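Local coordinates for phosphotriesterase homology protein (PDB 1BF6), which hydrolyses phosphorylated glyceryl acetates and also aromatic acetates and propionates, as a zinc-dependent member of the phosphotriesterase family, at residues Gly120-Ile125 / Ile141-Ala146; Asp106-Gly111 / Thr150-Ser155. One frame throughout, in Å; residues are numbered along the deposited sequence.

How the interactions relate
Both interactions lie on the same side of the centre of the chain, which folds as a TIM barrel, and their centres are about 8 Å apart. Interaction 1 lies inside the beta-alpha-beta unit of strand 122-126, helix 134-150 and strand 154-157. Interaction 2 joins the end of helix 97-109 to the last residue of helix 134-150 and the loop after it. Along the chain, interaction 1 is nested within the loop that interaction 2 closes. The two strands are parallel neighbours in one sheet. A probable hydrogen bond from Ser155 N to Ile122 O, 2.9 Å, joins them. Arg152 also bonds back to segment 120-125. Glu124, a ligand of both zinc ions, lies on the same strand as Ile122.

Interaction 1: residues Gly120-Ile125 / Ile141-Ala146; sequences GIIAEI and IAAALA. With ZN (zinc ion), chain C; ZN (zinc ion), chain D.
Strand 122-125 and helix 141-146 run nearly antiparallel at 165°, with their axes 9.7 Å apart at closest approach. They are the first strand and the helix of a beta-alpha-beta unit in the TIM barrel. Ile122 and Ile125 point outward from the strand to meet the helix. No hydrogen bond crosses; the contact is buried and apolar. Ile122 reaches over with two branches. With chi1 at -64°, CG1 lies beside the backbone N and CG2 opposite it. Ile122 CG2 touches Ala143 CB at 3.8 Å. The other branch is extended, and Ile122 CD1 passes on to Ala146 CB at 3.9 Å, nearly one helical turn later. The same CD1 lies near the carbonyl oxygen Ala143 O. Ile125 comes to Ala143 from further along the strand. Its CG1 is between the backbone N and the carbonyl carbon (chi1 64°), and the extended chain carries CD1 to Ala143 CB at 3.4 Å, tighter than usual for two carbons. The helix thus meets the isoleucines through two alanine CB atoms. Glu124, between the two isoleucines, serves the metal site instead. A cis peptide bond precedes it. Its carboxylate bridges both zinc ions. Glu124 OE2 binds, at 2.4 Å, the zinc ion also held by His11, His13 and Asp242; Glu124 OE1 binds, at 2.2 Å, the one held by His157 and His185.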
ATOM      1  N   GLY A 120       1.108  -3.168 -11.749  1.00  9.27           N
ATOM      2  CA  GLY A 120       1.280  -1.757 -12.030  1.00  6.66           C
ATOM      3  C   GLY A 120       2.186  -1.038 -11.053  1.00  8.67           C
ATOM      4  O   GLY A 120       2.460   0.151 -11.234  1.00 10.89           O
ATOM      5  N   ILE A 121       2.679  -1.744 -10.030  1.00  6.36           N
ATOM      6  CA  ILE A 121       3.547  -1.150  -9.015  1.00  6.95           C
ATOM      7  C   ILE A 121       4.402  -2.258  -8.380  1.00  5.93           C
ATOM      8  O   ILE A 121       4.014  -3.427  -8.413  1.00  8.06           O
ATOM      9  CB  ILE A 121       2.681  -0.420  -7.905  1.00  7.47           C
ATOM     10  CG1 ILE A 121       3.544   0.453  -6.997  1.00  9.16           C
ATOM     11  CG2 ILE A 121       1.905  -1.443  -7.067  1.00  8.37           C
ATOM     12  CD1 ILE A 121       2.732   1.435  -6.141  1.00 10.91           C
ATOM     13  N   ILE A 122       5.592  -1.895  -7.911  1.00  6.99           N
ATOM     14  CA  ILE A 122       6.515  -2.832  -7.245  1.00  7.79           C
ATOM     15  C   ILE A 122       6.158  -2.611  -5.789  1.00  6.42           C
ATOM     16  O   ILE A 122       6.506  -1.587  -5.189  1.00  6.76           O
ATOM     17  CB  ILE A 122       7.988  -2.457  -7.491  1.00  7.88           C
ATOM     18  CG1 ILE A 122       8.316  -2.577  -8.985  1.00  8.59           C
ATOM     19  CG2 ILE A 122       8.907  -3.311  -6.607  1.00  5.51           C
ATOM     20  CD1 ILE A 122       9.465  -1.713  -9.404  1.00  6.91           C
ATOM     21  N   ALA A 123       5.528  -3.610  -5.188  1.00  6.94           N
ATOM     22  CA  ALA A 123       5.033  -3.381  -3.824  1.00  8.40           C
ATOM     23  C   ALA A 123       4.601  -4.688  -3.149  1.00  9.27           C
ATOM     24  O   ALA A 123       4.464  -5.639  -3.886  1.00  7.72           O
ATOM     25  CB  ALA A 123       3.727  -2.569  -3.971  1.00  8.19           C
ATOM     26  N   GLU A 124       4.075  -4.828  -1.931  1.00  7.72           N
ATOM     27  CA  GLU A 124       4.551  -4.108  -0.834  1.00  7.79           C
ATOM     28  C   GLU A 124       5.936  -4.612  -0.409  1.00 10.45           C
ATOM     29  O   GLU A 124       5.979  -5.807  -0.092  1.00 10.06           O
ATOM     30  CB  GLU A 124       3.701  -3.811   0.430  1.00  7.73           C
ATOM     31  CG  GLU A 124       3.218  -5.094   1.140  1.00  7.70           C
ATOM     32  CD  GLU A 124       2.383  -4.602   2.385  1.00  6.55           C
ATOM     33  OE1 GLU A 124       3.196  -3.980   3.004  1.00  9.06           O
ATOM     34  OE2 GLU A 124       1.318  -5.137   2.172  1.00  4.46           O
ATOM     35  N   ILE A 125       6.997  -3.851  -0.647  1.00 10.62           N
ATOM     36  CA  ILE A 125       8.312  -4.341  -0.287  1.00 10.69           C
ATOM     37  C   ILE A 125       8.665  -3.848   1.096  1.00 10.56           C
ATOM     38  O   ILE A 125       8.737  -2.645   1.353  1.00 10.44           O
ATOM     39  CB  ILE A 125       9.369  -4.041  -1.393  1.00 11.31           C
ATOM     40  CG1 ILE A 125       9.578  -2.549  -1.579  1.00 13.44           C
ATOM     41  CG2 ILE A 125       8.884  -4.629  -2.743  1.00 12.67           C
ATOM     42  CD1 ILE A 125      10.736  -2.228  -2.533  1.00 15.11           C
ATOM     43  N   ILE A 141      17.139  -3.802  -3.496  1.00  7.52           N
ATOM     44  CA  ILE A 141      18.037  -3.512  -4.622  1.00  6.95           C
ATOM     45  C   ILE A 141      17.398  -4.009  -5.925  1.00  6.65           C
ATOM     46  O   ILE A 141      17.427  -3.315  -6.947  1.00  7.00           O
ATOM     47  CB  ILE A 141      19.447  -4.112  -4.406  1.00  6.42           C
ATOM     48  CG1 ILE A 141      20.109  -3.393  -3.239  1.00  6.79           C
ATOM     49  CG2 ILE A 141      20.300  -3.949  -5.683  1.00  7.14           C
ATOM     50  CD1 ILE A 141      21.326  -4.076  -2.675  1.00  7.11           C
ATOM     51  N   ALA A 142      16.773  -5.187  -5.871  1.00  6.38           N
ATOM     52  CA  ALA A 142      16.093  -5.753  -7.023  1.00  5.18           C
ATOM     53  C   ALA A 142      14.947  -4.826  -7.434  1.00  6.20           C
ATOM     54  O   ALA A 142      14.701  -4.631  -8.618  1.00  5.32           O
ATOM     55  CB  ALA A 142      15.553  -7.141  -6.692  1.00  7.52           C
ATOM     56  N   ALA A 143      14.250  -4.270  -6.444  1.00  5.13           N
ATOM     57  CA  ALA A 143      13.132  -3.361  -6.700  1.00  6.02           C
ATOM     58  C   ALA A 143      13.656  -2.127  -7.446  1.00  4.86           C
ATOM     59  O   ALA A 143      13.072  -1.711  -8.446  1.00  5.10           O
ATOM     60  CB  ALA A 143      12.459  -2.960  -5.381  1.00  5.08           C
ATOM     61  N   ALA A 144      14.794  -1.606  -6.984  1.00  7.48           N
ATOM     62  CA  ALA A 144      15.446  -0.456  -7.591  1.00  8.43           C
ATOM     63  C   ALA A 144      15.739  -0.796  -9.054  1.00  9.83           C
ATOM     64  O   ALA A 144      15.349  -0.055  -9.952  1.00 11.22           O
ATOM     65  CB  ALA A 144      16.715  -0.130  -6.845  1.00  6.74           C
ATOM     66  N   LEU A 145      16.351  -1.958  -9.301  1.00  9.86           N
ATOM     67  CA  LEU A 145      16.668  -2.383 -10.668  1.00  9.15           C
ATOM     68  C   LEU A 145      15.429  -2.480 -11.548  1.00  9.14           C
ATOM     69  O   LEU A 145      15.444  -2.028 -12.697  1.00  7.09           O
ATOM     70  CB  LEU A 145      17.398  -3.730 -10.668  1.00 10.63           C
ATOM     71  CG  LEU A 145      18.732  -3.725  -9.917  1.00 13.23           C
ATOM     72  CD1 LEU A 145      19.397  -5.109 -10.006  1.00 13.20           C
ATOM     73  CD2 LEU A 145      19.643  -2.628 -10.489  1.00 12.55           C
ATOM     74  N   ALA A 146      14.354  -3.069 -11.019  1.00  7.88           N
ATOM     75  CA  ALA A 146      13.115  -3.211 -11.789  1.00  8.53           C
ATOM     76  C   ALA A 146      12.483  -1.841 -12.089  1.00  7.83           C
ATOM     77  O   ALA A 146      11.920  -1.631 -13.163  1.00  7.56           O
ATOM     78  CB  ALA A 146      12.118  -4.099 -11.049  1.00  7.87           C
TER
HETATM   79 ZN    ZN C   1      -0.509  -4.419   3.514  1.00 12.00          ZN
HETATM   80 ZN    ZN D 293       2.403  -3.802   5.048  1.00 15.00          ZN

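Interaction 2: residues Asp106-Gly111 / Thr150-Ser155; sequences DEIEQG and TGRPIS
The C-terminal end of helix 97-109 packs here against the last residue of helix 134-150 and the loop that leads on into strand 154-157. Ile108 carries the contact, and its CA lies 7.9 Å from Thr150 CA. Ile108 and Thr150 meet end on. Ile108 CD1 comes to 3.7 Å from Thr150 OG1, a van der Waals contact beside a polar atom. The torsion of Ile108 (chi1 -75°) places CG1 beside the backbone N and CG2 anti to it, and both branches face Thr150 and Arg152. Ile108 CG2 meets Arg152 CG at 3.8 Å, and Ile108 CD1 lies 3.9 Å from the same carbon. Thus the aliphatic base of the arginine packs on the isoleucine, and the two side chains cross at a slant. At the more exposed border, Glu109 and Thr150 lie alongside, running opposite ways. The glutamate chain is bent at chi2 (-78°), and its OE2 comes within 3.9 Å of Thr150 CG2. In the TIM barrel this is the turn that follows the helix of a beta-alpha-beta unit. Gly151 leaves the helical conformation there with a positive phi of 79°. Thr150 OG1 hydrogen-bonds to Ala146 O, one turn back in helix 134-150. It also accepts a weak bond from Arg152 N, at 3.3 Å, across the turn. Beyond its packed base, the Arg152 chain bends at chi2 and chi3. NE then donates to Gly120 O, and NH2 bonds to Phe290 O. These two bonds tie the guanidinium to separate parts of the chain. On one face of that flat group Pro153 CD is stacked over the middle, 3.7 Å from the plane of the Arg152 guanidinium.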
ATOM      1  N   ASP A 106       8.980  -8.824 -15.489  1.00  3.76           N
ATOM      2  CA  ASP A 106       8.056  -9.619 -16.293  1.00  4.05           C
ATOM      3  C   ASP A 106       6.624  -9.586 -15.748  1.00  5.00           C
ATOM      4  O   ASP A 106       5.670  -9.760 -16.497  1.00  5.82           O
ATOM      5  CB  ASP A 106       8.520 -11.070 -16.399  1.00  7.31           C
ATOM      6  CG  ASP A 106       9.801 -11.234 -17.227  1.00 10.90           C
ATOM      7  OD1 ASP A 106      10.306 -10.254 -17.820  1.00  9.61           O
ATOM      8  OD2 ASP A 106      10.309 -12.369 -17.262  1.00 12.32           O
ATOM      9  N   GLU A 107       6.484  -9.435 -14.440  1.00  5.91           N
ATOM     10  CA  GLU A 107       5.151  -9.376 -13.853  1.00  7.11           C
ATOM     11  C   GLU A 107       4.496  -8.054 -14.256  1.00  7.34           C
ATOM     12  O   GLU A 107       3.278  -7.993 -14.440  1.00  8.31           O
ATOM     13  CB  GLU A 107       5.205  -9.559 -12.334  1.00  6.44           C
ATOM     14  CG  GLU A 107       5.476 -11.023 -11.933  1.00  8.57           C
ATOM     15  CD  GLU A 107       4.890 -11.415 -10.573  1.00  6.68           C
ATOM     16  OE1 GLU A 107       4.957 -10.612  -9.620  1.00  8.81           O
ATOM     17  OE2 GLU A 107       4.389 -12.551 -10.465  1.00  8.66           O
ATOM     18  N   ILE A 108       5.332  -7.036 -14.465  1.00  6.70           N
ATOM     19  CA  ILE A 108       4.899  -5.701 -14.887  1.00  7.70           C
ATOM     20  C   ILE A 108       4.612  -5.666 -16.392  1.00  9.05           C
ATOM     21  O   ILE A 108       3.593  -5.122 -16.827  1.00  8.82           O
ATOM     22  CB  ILE A 108       5.991  -4.644 -14.564  1.00  6.26           C
ATOM     23  CG1 ILE A 108       6.004  -4.340 -13.074  1.00  5.82           C
ATOM     24  CG2 ILE A 108       5.823  -3.377 -15.416  1.00  5.30           C
ATOM     25  CD1 ILE A 108       7.210  -3.551 -12.629  1.00  7.65           C
ATOM     26  N   GLU A 109       5.489  -6.306 -17.173  1.00  8.14           N
ATOM     27  CA  GLU A 109       5.399  -6.314 -18.631  1.00  8.16           C
ATOM     28  C   GLU A 109       4.535  -7.371 -19.292  1.00  7.72           C
ATOM     29  O   GLU A 109       3.847  -7.071 -20.260  1.00  9.82           O
ATOM     30  CB  GLU A 109       6.810  -6.358 -19.269  1.00  7.61           C
ATOM     31  CG  GLU A 109       7.782  -5.286 -18.794  1.00  7.85           C
ATOM     32  CD  GLU A 109       7.532  -3.921 -19.422  1.00  9.90           C
ATOM     33  OE1 GLU A 109       6.390  -3.627 -19.825  1.00 12.79           O
ATOM     34  OE2 GLU A 109       8.492  -3.129 -19.519  1.00 12.49           O
ATOM     35  N   GLN A 110       4.584  -8.610 -18.803  1.00  9.90           N
ATOM     36  CA  GLN A 110       3.807  -9.689 -19.413  1.00 10.03           C
ATOM     37  C   GLN A 110       2.496 -10.044 -18.711  1.00 10.38           C
ATOM     38  O   GLN A 110       1.482 -10.270 -19.367  1.00 12.50           O
ATOM     39  CB  GLN A 110       4.652 -10.961 -19.537  1.00 11.73           C
ATOM     40  CG  GLN A 110       6.048 -10.761 -20.116  1.00 14.17           C
ATOM     41  CD  GLN A 110       6.047 -10.004 -21.432  1.00 11.66           C
ATOM     42  OE1 GLN A 110       5.225 -10.262 -22.323  1.00 12.03           O
ATOM     43  NE2 GLN A 110       6.967  -9.053 -21.557  1.00 14.20           N
ATOM     44  N   GLY A 111       2.537 -10.166 -17.388  1.00 11.60           N
ATOM     45  CA  GLY A 111       1.330 -10.522 -16.659  1.00 10.77           C
ATOM     46  C   GLY A 111       1.601 -11.258 -15.363  1.00 11.11           C
ATOM     47  O   GLY A 111       2.738 -11.657 -15.063  1.00  9.79           O
ATOM     48  N   THR A 150      11.613  -0.153 -15.736  1.00 10.05           N
ATOM     49  CA  THR A 150      10.207   0.034 -16.110  1.00  8.76           C
ATOM     50  C   THR A 150       9.579   1.361 -15.733  1.00  7.45           C
ATOM     51  O   THR A 150       8.534   1.718 -16.271  1.00  7.13           O
ATOM     52  CB  THR A 150       9.319  -1.071 -15.492  1.00  7.87           C
ATOM     53  OG1 THR A 150       9.332  -0.937 -14.065  1.00  6.65           O
ATOM     54  CG2 THR A 150       9.823  -2.463 -15.895  1.00  7.80           C
ATOM     55  N   GLY A 151      10.178   2.046 -14.774  1.00  7.64           N
ATOM     56  CA  GLY A 151       9.645   3.317 -14.327  1.00  9.02           C
ATOM     57  C   GLY A 151       8.456   3.176 -13.383  1.00 10.23           C
ATOM     58  O   GLY A 151       7.979   4.186 -12.874  1.00 11.37           O
ATOM     59  N   ARG A 152       7.967   1.954 -13.150  1.00  8.33           N
ATOM     60  CA  ARG A 152       6.829   1.777 -12.234  1.00  8.82           C
ATOM     61  C   ARG A 152       7.265   2.137 -10.814  1.00  8.24           C
ATOM     62  O   ARG A 152       8.384   1.813 -10.386  1.00  9.67           O
ATOM     63  CB  ARG A 152       6.246   0.362 -12.303  1.00  8.31           C
ATOM     64  CG  ARG A 152       5.721  -0.055 -13.677  1.00 12.22           C
ATOM     65  CD  ARG A 152       4.863   1.016 -14.344  1.00 17.00           C
ATOM     66  NE  ARG A 152       3.677   1.360 -13.564  1.00 21.52           N
ATOM     67  CZ  ARG A 152       3.146   2.583 -13.489  1.00 24.59           C
ATOM     68  NH1 ARG A 152       3.690   3.596 -14.151  1.00 24.38           N
ATOM     69  NH2 ARG A 152       2.087   2.801 -12.716  1.00 22.43           N
ATOM     70  N   PRO A 153       6.394   2.823 -10.057  1.00  6.27           N
ATOM     71  CA  PRO A 153       6.744   3.223  -8.693  1.00  6.17           C
ATOM     72  C   PRO A 153       6.910   2.084  -7.681  1.00  3.96           C
ATOM     73  O   PRO A 153       6.529   0.936  -7.932  1.00  6.80           O
ATOM     74  CB  PRO A 153       5.607   4.191  -8.325  1.00  8.12           C
ATOM     75  CG  PRO A 153       4.461   3.632  -9.016  1.00  6.17           C
ATOM     76  CD  PRO A 153       5.018   3.240 -10.384  1.00  9.43           C
ATOM     77  N   ILE A 154       7.564   2.409  -6.581  1.00  5.25           N
ATOM     78  CA  ILE A 154       7.821   1.469  -5.491  1.00  5.67           C
ATOM     79  C   ILE A 154       6.995   1.885  -4.267  1.00  6.71           C
ATOM     80  O   ILE A 154       6.992   3.052  -3.877  1.00  7.72           O
ATOM     81  CB  ILE A 154       9.332   1.474  -5.139  1.00  7.92           C
ATOM     82  CG1 ILE A 154      10.129   0.902  -6.319  1.00  5.90           C
ATOM     83  CG2 ILE A 154       9.606   0.741  -3.820  1.00  4.27           C
ATOM     84  CD1 ILE A 154      11.620   1.123  -6.213  1.00  8.45           C
ATOM     85  N   SER A 155       6.307   0.917  -3.668  1.00  7.31           N
ATOM     86  CA  SER A 155       5.476   1.146  -2.485  1.00  7.60           C
ATOM     87  C   SER A 155       5.968   0.194  -1.395  1.00  6.40           C
ATOM     88  O   SER A 155       5.962  -1.021  -1.582  1.00  7.92           O
ATOM     89  CB  SER A 155       4.011   0.882  -2.827  1.00  8.27           C
ATOM     90  OG  SER A 155       3.184   1.113  -1.700  1.00  7.94           O
TER